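Cellulase CEL9M (Clostridium cellulolyticum, PDB 1IA6) probably hydrolyses internal beta-1,4-glucosidic linkages in cellulose, lichenin and cereal beta-D-glucans, as a family 9 glycoside hydrolase that carries calcium and zinc. Local coordinates at residues A[21-26]-A[97-101]; A[35-39]-A[55-60]; A[102-106]-A[158-162]. All coordinates share one frame; numbering follows the deposited sequence.

Contact 1 of 3, residues A[21-26]-A[97-101]. With ZN (zinc ion), chain C.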
loop_
_atom_site.group_PDB
_atom_site.type_symbol
_atom_site.label_atom_id
_atom_site.label_comp_id
_atom_site.label_asym_id
_atom_site.label_seq_id
_atom_site.Cartn_x
_atom_site.Cartn_y
_atom_site.Cartn_z
ATOM N N LYS A 21 -7.610 2.045 11.095
ATOM C CA LYS A 21 -7.363 0.942 12.017
ATOM C C LYS A 21 -8.674 0.291 12.426
ATOM O O LYS A 21 -9.673 0.967 12.672
ATOM C CB LYS A 21 -6.578 1.424 13.243
ATOM C CG LYS A 21 -5.108 1.649 12.920
ATOM C CD LYS A 21 -4.296 2.113 14.111
ATOM C CE LYS A 21 -2.832 2.274 13.710
ATOM N NZ LYS A 21 -2.002 2.860 14.791
ATOM N N CYS A 22 -8.655 -1.035 12.483
ATOM C CA CYS A 22 -9.834 -1.823 12.817
ATOM C C CYS A 22 -9.550 -2.690 14.040
ATOM O O CYS A 22 -8.406 -3.077 14.279
ATOM C CB CYS A 22 -10.178 -2.706 11.615
ATOM S SG CYS A 22 -11.681 -3.691 11.714
ATOM N N GLY A 23 -10.587 -2.987 14.817
ATOM C CA GLY A 23 -10.396 -3.832 15.980
ATOM C C GLY A 23 -10.603 -3.178 17.332
ATOM O O GLY A 23 -10.800 -1.964 17.430
ATOM N N PRO A 24 -10.564 -3.978 18.410
ATOM C CA PRO A 24 -10.748 -3.497 19.781
ATOM C C PRO A 24 -9.721 -2.448 20.193
ATOM O O PRO A 24 -10.007 -1.588 21.020
ATOM C CB PRO A 24 -10.621 -4.772 20.616
ATOM C CG PRO A 24 -11.103 -5.838 19.686
ATOM C CD PRO A 24 -10.451 -5.447 18.384
ATOM N N GLN A 25 -8.528 -2.519 19.609
ATOM C CA GLN A 25 -7.459 -1.583 19.947
ATOM C C GLN A 25 -7.243 -0.481 18.913
ATOM O O GLN A 25 -6.207 0.187 18.912
ATOM C CB GLN A 25 -6.153 -2.355 20.150
ATOM C CG GLN A 25 -6.226 -3.393 21.257
ATOM C CD GLN A 25 -4.908 -4.106 21.473
ATOM O OE1 GLN A 25 -4.416 -4.811 20.590
ATOM N NE2 GLN A 25 -4.324 -3.923 22.651
ATOM N N ALA A 26 -8.225 -0.285 18.041
ATOM C CA ALA A 26 -8.129 0.725 16.995
ATOM C C ALA A 26 -7.858 2.124 17.543
ATOM O O ALA A 26 -7.112 2.894 16.942
ATOM C CB ALA A 26 -9.407 0.730 16.157
ATOM N N GLN A 97 2.497 1.487 12.873
ATOM C CA GLN A 97 1.557 1.209 11.782
ATOM C C GLN A 97 1.851 -0.166 11.199
ATOM O O GLN A 97 0.940 -0.945 10.917
ATOM C CB GLN A 97 1.670 2.263 10.672
ATOM C CG GLN A 97 1.615 3.713 11.150
ATOM C CD GLN A 97 0.359 4.031 11.936
ATOM O OE1 GLN A 97 0.049 3.369 12.926
ATOM N NE2 GLN A 97 -0.368 5.055 11.504
ATOM N N LEU A 98 3.134 -0.460 11.030
ATOM C CA LEU A 98 3.548 -1.743 10.476
ATOM C C LEU A 98 3.203 -2.913 11.392
ATOM O O LEU A 98 2.700 -3.939 10.935
ATOM C CB LEU A 98 5.053 -1.729 10.184
ATOM C CG LEU A 98 5.443 -0.843 8.997
ATOM C CD1 LEU A 98 6.941 -0.592 8.992
ATOM C CD2 LEU A 98 5.006 -1.519 7.708
ATOM N N LYS A 99 3.457 -2.764 12.687
ATOM C CA LYS A 99 3.157 -3.853 13.604
ATOM C C LYS A 99 1.658 -4.117 13.675
ATOM O O LYS A 99 1.233 -5.248 13.930
ATOM C CB LYS A 99 3.704 -3.567 15.004
ATOM C CG LYS A 99 3.725 -4.818 15.887
ATOM C CD LYS A 99 4.442 -4.583 17.204
ATOM C CE LYS A 99 4.623 -5.886 17.979
ATOM N NZ LYS A 99 3.319 -6.543 18.268
ATOM N N TYR A 100 0.849 -3.087 13.439
ATOM C CA TYR A 100 -0.594 -3.281 13.472
ATOM C C TYR A 100 -0.974 -4.204 12.311
ATOM O O TYR A 100 -1.918 -4.993 12.416
ATOM C CB TYR A 100 -1.334 -1.950 13.352
ATOM C CG TYR A 100 -2.705 -1.979 13.998
ATOM C CD1 TYR A 100 -2.843 -1.891 15.383
ATOM C CD2 TYR A 100 -3.858 -2.124 13.231
ATOM C CE1 TYR A 100 -4.098 -1.945 15.992
ATOM C CE2 TYR A 100 -5.123 -2.180 13.828
ATOM C CZ TYR A 100 -5.234 -2.091 15.207
ATOM O OH TYR A 100 -6.476 -2.163 15.807
ATOM N N PHE A 101 -0.238 -4.101 11.204
ATOM C CA PHE A 101 -0.477 -4.961 10.041
ATOM C C PHE A 101 -0.014 -6.384 10.356
ATOM O O PHE A 101 -0.765 -7.345 10.211
ATOM C CB PHE A 101 0.331 -4.506 8.815
ATOM C CG PHE A 101 -0.356 -3.489 7.945
ATOM C CD1 PHE A 101 -1.437 -3.849 7.144
ATOM C CD2 PHE A 101 0.122 -2.185 7.877
ATOM C CE1 PHE A 101 -2.026 -2.925 6.283
ATOM C CE2 PHE A 101 -0.458 -1.253 7.022
ATOM C CZ PHE A 101 -1.534 -1.624 6.223
HETATM ZN ZN ZN C . -13.188 -1.993 11.949
HETATM O O HOH W 1 -7.475 -4.406 17.635
#
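Y100 and K21 carry the two polar links of this contact, in which a metal-bearing loop is laid against helix 91-107 of the helical barrel of a family 9 glycoside hydrolase. The phenol OH of Y100 donates to C22 O at 2.6 Å, a short bond that reaches the oxygen from above the carbonyl plane, 46° out of it, and so not along a lone pair. K21 NZ donates to Q97 OE1 at 2.8 Å, and here the ammonium does lie in the carbonyl plane, on a lone pair of the amide. D18 forms a salt bridge with K21, probably balancing its charge, and accepts from Q97 NE2, which also donates to I14 O; the two acceptors together probably help set the amide.

Between the two bonds lies the packing. The K21 chain, extended beyond CG, runs obliquely across one face of the Y100 ring, with CD 4.2 Å from the ring centroid and almost exactly on its normal, a CH-pi contact. NZ stands farther from the ring, off its centre, so any cation-pi attraction is at most weak. With CG roughly anti to the backbone N (chi1 -153°), the tyrosine ring extends from the helix to the loop. C22, whose carbonyl oxygen takes the phenol bond, turns its thiolate to the zinc ion, SG to ZN 2.3 Å. At the type I turn from G23 to A26, one water donates to Y100 OH at 3.1 Å and accepts from Q25 N at 2.9 Å.

Contact 2 of 3, residues A[35-39]-A[55-60]; sequences RGACH and HDAGDH. With ZN (zinc ion), chain C.
H55 and H39 bury the most surface here, and they meet through a shared metal. H55 NE2 and H39 ND1 each bind the zinc ion at 2.1 Å, so the two histidines present different ring nitrogens to it. Their rings stand nearly perpendicular, planes at 89°, yet touch rim to rim, neither lying over the face of the other. The two coordinating nitrogens, H39 ND1 and H55 NE2, are 3.4 Å apart, a closeness imposed by the metal and not by a hydrogen bond. In H39 the far nitrogen, NE2, is hydrogen-bonded to Q135 OE1, a second-shell partner that would help fix the rotation of the ring.

C38 SG is a third ligand, at 2.3 Å from ZN, and lies at the edge of the H55 ring. With C22 from outside these segments the set becomes a Cys2His2 zinc site, probably a structural cross-link within the loop between helix 6-15 and strand 62-63, which has no helix or strand of its own.

H60, third in burial, lends a flank and no ligand; Q135 is its main polar partner too. Its CB comes 3.7 Å from H39 CE1, while its ring atom CD2 sits 3.6 Å above the plane of the H55 ring, offset toward the rim. R35, whose NE is salt-bridged to E133, brings NH2 obliquely to 4.1 Å from H55 CE1.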
loop_
_atom_site.group_PDB
_atom_site.type_symbol
_atom_site.label_atom_id
_atom_site.label_comp_id
_atom_site.label_asym_id
_atom_site.label_seq_id
_atom_site.Cartn_x
_atom_site.Cartn_y
_atom_site.Cartn_z
ATOM N N ARG A 35 -11.847 8.198 16.309
ATOM C CA ARG A 35 -11.765 6.768 16.020
ATOM C C ARG A 35 -11.754 5.973 17.321
ATOM O O ARG A 35 -11.121 6.374 18.301
ATOM C CB ARG A 35 -10.503 6.426 15.216
ATOM C CG ARG A 35 -10.570 6.741 13.720
ATOM C CD ARG A 35 -11.825 6.176 13.058
ATOM N NE ARG A 35 -12.207 4.873 13.598
ATOM C CZ ARG A 35 -11.596 3.723 13.329
ATOM N NH1 ARG A 35 -10.554 3.684 12.507
ATOM N NH2 ARG A 35 -12.020 2.606 13.907
ATOM N N GLY A 36 -12.461 4.847 17.322
ATOM C CA GLY A 36 -12.519 3.994 18.495
ATOM C C GLY A 36 -12.610 2.530 18.105
ATOM O O GLY A 36 -12.444 2.185 16.935
ATOM N N ALA A 37 -12.883 1.665 19.078
ATOM C CA ALA A 37 -12.994 0.232 18.822
ATOM C C ALA A 37 -14.101 -0.084 17.825
ATOM O O ALA A 37 -15.191 0.483 17.898
ATOM C CB ALA A 37 -13.251 -0.515 20.134
ATOM N N CYS A 38 -13.821 -1.002 16.904
ATOM C CA CYS A 38 -14.797 -1.401 15.896
ATOM C C CYS A 38 -14.627 -2.871 15.513
ATOM O O CYS A 38 -13.566 -3.455 15.736
ATOM C CB CYS A 38 -14.656 -0.527 14.641
ATOM S SG CYS A 38 -13.039 -0.629 13.817
ATOM N N HIS A 39 -15.681 -3.456 14.948
ATOM C CA HIS A 39 -15.670 -4.844 14.493
ATOM C C HIS A 39 -14.853 -5.736 15.418
ATOM O O HIS A 39 -13.935 -6.439 14.992
ATOM C CB HIS A 39 -15.114 -4.893 13.068
ATOM C CG HIS A 39 -15.747 -3.891 12.151
ATOM N ND1 HIS A 39 -15.112 -2.729 11.764
ATOM C CD2 HIS A 39 -16.976 -3.854 11.584
ATOM C CE1 HIS A 39 -15.922 -2.021 10.997
ATOM N NE2 HIS A 39 -17.061 -2.681 10.873
ATOM N N HIS A 55 -9.155 -1.151 7.656
ATOM C CA HIS A 55 -10.277 -1.056 6.727
ATOM C C HIS A 55 -9.566 -0.722 5.418
ATOM O O HIS A 55 -8.593 0.034 5.418
ATOM C CB HIS A 55 -11.191 0.103 7.117
ATOM C CG HIS A 55 -11.819 -0.054 8.465
ATOM N ND1 HIS A 55 -12.112 1.021 9.279
ATOM C CD2 HIS A 55 -12.221 -1.157 9.138
ATOM C CE1 HIS A 55 -12.664 0.585 10.396
ATOM N NE2 HIS A 55 -12.743 -0.733 10.335
ATOM N N ASP A 56 -10.058 -1.256 4.308
ATOM C CA ASP A 56 -9.414 -1.035 3.019
ATOM C C ASP A 56 -9.350 0.387 2.467
ATOM O O ASP A 56 -8.275 0.871 2.115
ATOM C CB ASP A 56 -10.050 -1.933 1.954
ATOM C CG ASP A 56 -9.310 -1.865 0.631
ATOM O OD1 ASP A 56 -8.142 -2.294 0.596
ATOM O OD2 ASP A 56 -9.886 -1.374 -0.366
ATOM N N ALA A 57 -10.492 1.058 2.369
ATOM C CA ALA A 57 -10.496 2.399 1.799
ATOM C C ALA A 57 -11.456 3.310 2.547
ATOM O O ALA A 57 -11.168 3.738 3.663
ATOM C CB ALA A 57 -10.881 2.316 0.319
ATOM N N GLY A 58 -12.586 3.610 1.918
ATOM C CA GLY A 58 -13.588 4.448 2.551
ATOM C C GLY A 58 -14.626 3.533 3.171
ATOM O O GLY A 58 -15.558 3.981 3.844
ATOM N N ASP A 59 -14.454 2.237 2.921
ATOM C CA ASP A 59 -15.338 1.205 3.441
ATOM C C ASP A 59 -14.663 0.500 4.617
ATOM O O ASP A 59 -13.615 0.938 5.089
ATOM C CB ASP A 59 -15.692 0.193 2.344
ATOM C CG ASP A 59 -14.466 -0.387 1.660
ATOM O OD1 ASP A 59 -13.338 -0.061 2.076
ATOM O OD2 ASP A 59 -14.634 -1.176 0.705
ATOM N N HIS A 60 -15.240 -0.609 5.068
ATOM C CA HIS A 60 -14.696 -1.295 6.230
ATOM C C HIS A 60 -14.255 -2.738 6.040
ATOM O O HIS A 60 -13.874 -3.403 6.999
ATOM C CB HIS A 60 -15.716 -1.201 7.365
ATOM C CG HIS A 60 -16.098 0.206 7.708
ATOM N ND1 HIS A 60 -17.387 0.573 8.032
ATOM C CD2 HIS A 60 -15.356 1.339 7.778
ATOM C CE1 HIS A 60 -17.423 1.870 8.282
ATOM N NE2 HIS A 60 -16.204 2.359 8.135
HETATM ZN ZN ZN C . -13.188 -1.993 11.949
#

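Contact 3 of 3, residues A[102-106]-A[158-162]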
loop_
_atom_site.group_PDB
_atom_site.type_symbol
_atom_site.label_atom_id
_atom_site.label_comp_id
_atom_site.label_asym_id
_atom_site.label_seq_id
_atom_site.Cartn_x
_atom_site.Cartn_y
_atom_site.Cartn_z
ATOM N N THR A 102 1.240 -6.517 10.777
ATOM C CA THR A 102 1.782 -7.845 11.031
ATOM C C THR A 102 1.103 -8.625 12.149
ATOM O O THR A 102 0.982 -9.844 12.052
ATOM C CB THR A 102 3.318 -7.795 11.250
ATOM O OG1 THR A 102 3.632 -6.972 12.376
ATOM C CG2 THR A 102 3.997 -7.224 10.012
ATOM N N ASP A 103 0.642 -7.944 13.196
ATOM C CA ASP A 103 -0.051 -8.646 14.280
ATOM C C ASP A 103 -1.280 -9.338 13.697
ATOM O O ASP A 103 -1.634 -10.454 14.089
ATOM C CB ASP A 103 -0.512 -7.671 15.368
ATOM C CG ASP A 103 0.599 -7.284 16.327
ATOM O OD1 ASP A 103 1.673 -7.918 16.295
ATOM O OD2 ASP A 103 0.382 -6.349 17.124
ATOM N N TYR A 104 -1.932 -8.655 12.762
ATOM C CA TYR A 104 -3.125 -9.174 12.106
ATOM C C TYR A 104 -2.782 -10.366 11.211
ATOM O O TYR A 104 -3.482 -11.377 11.222
ATOM C CB TYR A 104 -3.786 -8.043 11.305
ATOM C CG TYR A 104 -4.923 -8.450 10.393
ATOM C CD1 TYR A 104 -6.074 -9.064 10.895
ATOM C CD2 TYR A 104 -4.861 -8.188 9.024
ATOM C CE1 TYR A 104 -7.135 -9.403 10.052
ATOM C CE2 TYR A 104 -5.915 -8.523 8.174
ATOM C CZ TYR A 104 -7.047 -9.130 8.695
ATOM O OH TYR A 104 -8.087 -9.460 7.852
ATOM N N PHE A 105 -1.702 -10.261 10.444
ATOM C CA PHE A 105 -1.307 -11.362 9.573
ATOM C C PHE A 105 -0.992 -12.625 10.377
ATOM O O PHE A 105 -1.358 -13.733 9.975
ATOM C CB PHE A 105 -0.081 -10.986 8.733
ATOM C CG PHE A 105 -0.299 -9.806 7.830
ATOM C CD1 PHE A 105 -1.551 -9.554 7.270
ATOM C CD2 PHE A 105 0.751 -8.952 7.529
ATOM C CE1 PHE A 105 -1.750 -8.461 6.422
ATOM C CE2 PHE A 105 0.564 -7.857 6.684
ATOM C CZ PHE A 105 -0.688 -7.612 6.130
ATOM N N LEU A 106 -0.313 -12.456 11.508
ATOM C CA LEU A 106 0.044 -13.593 12.349
ATOM C C LEU A 106 -1.196 -14.269 12.932
ATOM O O LEU A 106 -1.277 -15.495 12.963
ATOM C CB LEU A 106 0.989 -13.152 13.472
ATOM C CG LEU A 106 2.407 -12.760 13.033
ATOM C CD1 LEU A 106 3.200 -12.249 14.231
ATOM C CD2 LEU A 106 3.098 -13.961 12.406
ATOM N N THR A 158 1.873 -10.893 1.578
ATOM C CA THR A 158 1.844 -10.964 3.034
ATOM C C THR A 158 3.196 -11.479 3.518
ATOM O O THR A 158 3.742 -10.990 4.503
ATOM C CB THR A 158 0.710 -11.893 3.518
ATOM O OG1 THR A 158 -0.532 -11.438 2.965
ATOM C CG2 THR A 158 0.605 -11.874 5.036
ATOM N N SER A 159 3.741 -12.461 2.807
ATOM C CA SER A 159 5.046 -13.015 3.151
ATOM C C SER A 159 6.104 -11.912 3.085
ATOM O O SER A 159 6.926 -11.768 3.993
ATOM C CB SER A 159 5.410 -14.146 2.182
ATOM O OG SER A 159 6.716 -14.645 2.427
ATOM N N ALA A 160 6.080 -11.130 2.008
ATOM C CA ALA A 160 7.051 -10.053 1.838
ATOM C C ALA A 160 6.922 -9.030 2.956
ATOM O O ALA A 160 7.923 -8.546 3.476
ATOM C CB ALA A 160 6.859 -9.375 0.478
ATOM N N ALA A 161 5.690 -8.701 3.325
ATOM C CA ALA A 161 5.459 -7.735 4.393
ATOM C C ALA A 161 6.041 -8.250 5.707
ATOM O O ALA A 161 6.603 -7.481 6.488
ATOM C CB ALA A 161 3.958 -7.478 4.554
ATOM N N LEU A 162 5.898 -9.553 5.947
ATOM C CA LEU A 162 6.401 -10.171 7.172
ATOM C C LEU A 162 7.925 -10.273 7.181
ATOM O O LEU A 162 8.557 -10.094 8.224
ATOM C CB LEU A 162 5.776 -11.556 7.360
ATOM C CG LEU A 162 4.297 -11.546 7.764
ATOM C CD1 LEU A 162 3.715 -12.950 7.649
ATOM C CD2 LEU A 162 4.158 -11.008 9.188
#
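F105 is the side chain to follow, since it meets three residues of helix 152-169 in turn. Its CB lies 3.9 Å from T158 CG2 and 4.3 Å from L162 CD2, which comes in at the edge of the ring, near its plane. At CG the threonine methyl comes closest, T158 CG2 being 3.6 Å away; it sits over one face, offset toward the CG end, in a CH-pi contact that also brings it 3.9 Å from F105 CD1 and 3.8 Å from F105 CD2. Farther out, CE2 reaches A161 CB at 4.0 Å, approached obliquely. With T158 CG2 anti to its own backbone N, OG1 is left beside that N, bonded to I154 O.

One turn before F105, T102 packs against L162, itself one turn after T158; the two side chains run alongside one another, pointing opposite ways. The T102 hydroxyl is turned elsewhere, to Y176. Helices 91-107 and 152-169 belong to the alpha barrel of the catalytic module; their short segments pass at an axis distance of 10.5 Å and an angle of 126°. No hydrogen bond links the two segments, so what holds them here is probably van der Waals and hydrophobic contact, the methyl-on-ring CH-pi contact included.

In sequence both segments of contact 2 fall between those of contact 1, and contact 3 follows both. Contacts 1 and 2 have centres 10 Å apart and share the zinc ion; they also touch directly, with K21 O to R35 NH1 at 2.9 Å, probably a hydrogen bond. The centres of contacts 1 and 3 are about 12 Å apart, and each uses one of two adjoining segments of helix 91-107: the earlier meets the zinc loop and also reaches helix 152-169 through L98 and K99, the later packs on 158-162. Contacts 2 and 3, with centres 19 Å apart, do not touch. Helix 91-107 thus connects metal-tied irregular loops with the packed helices of the barrel.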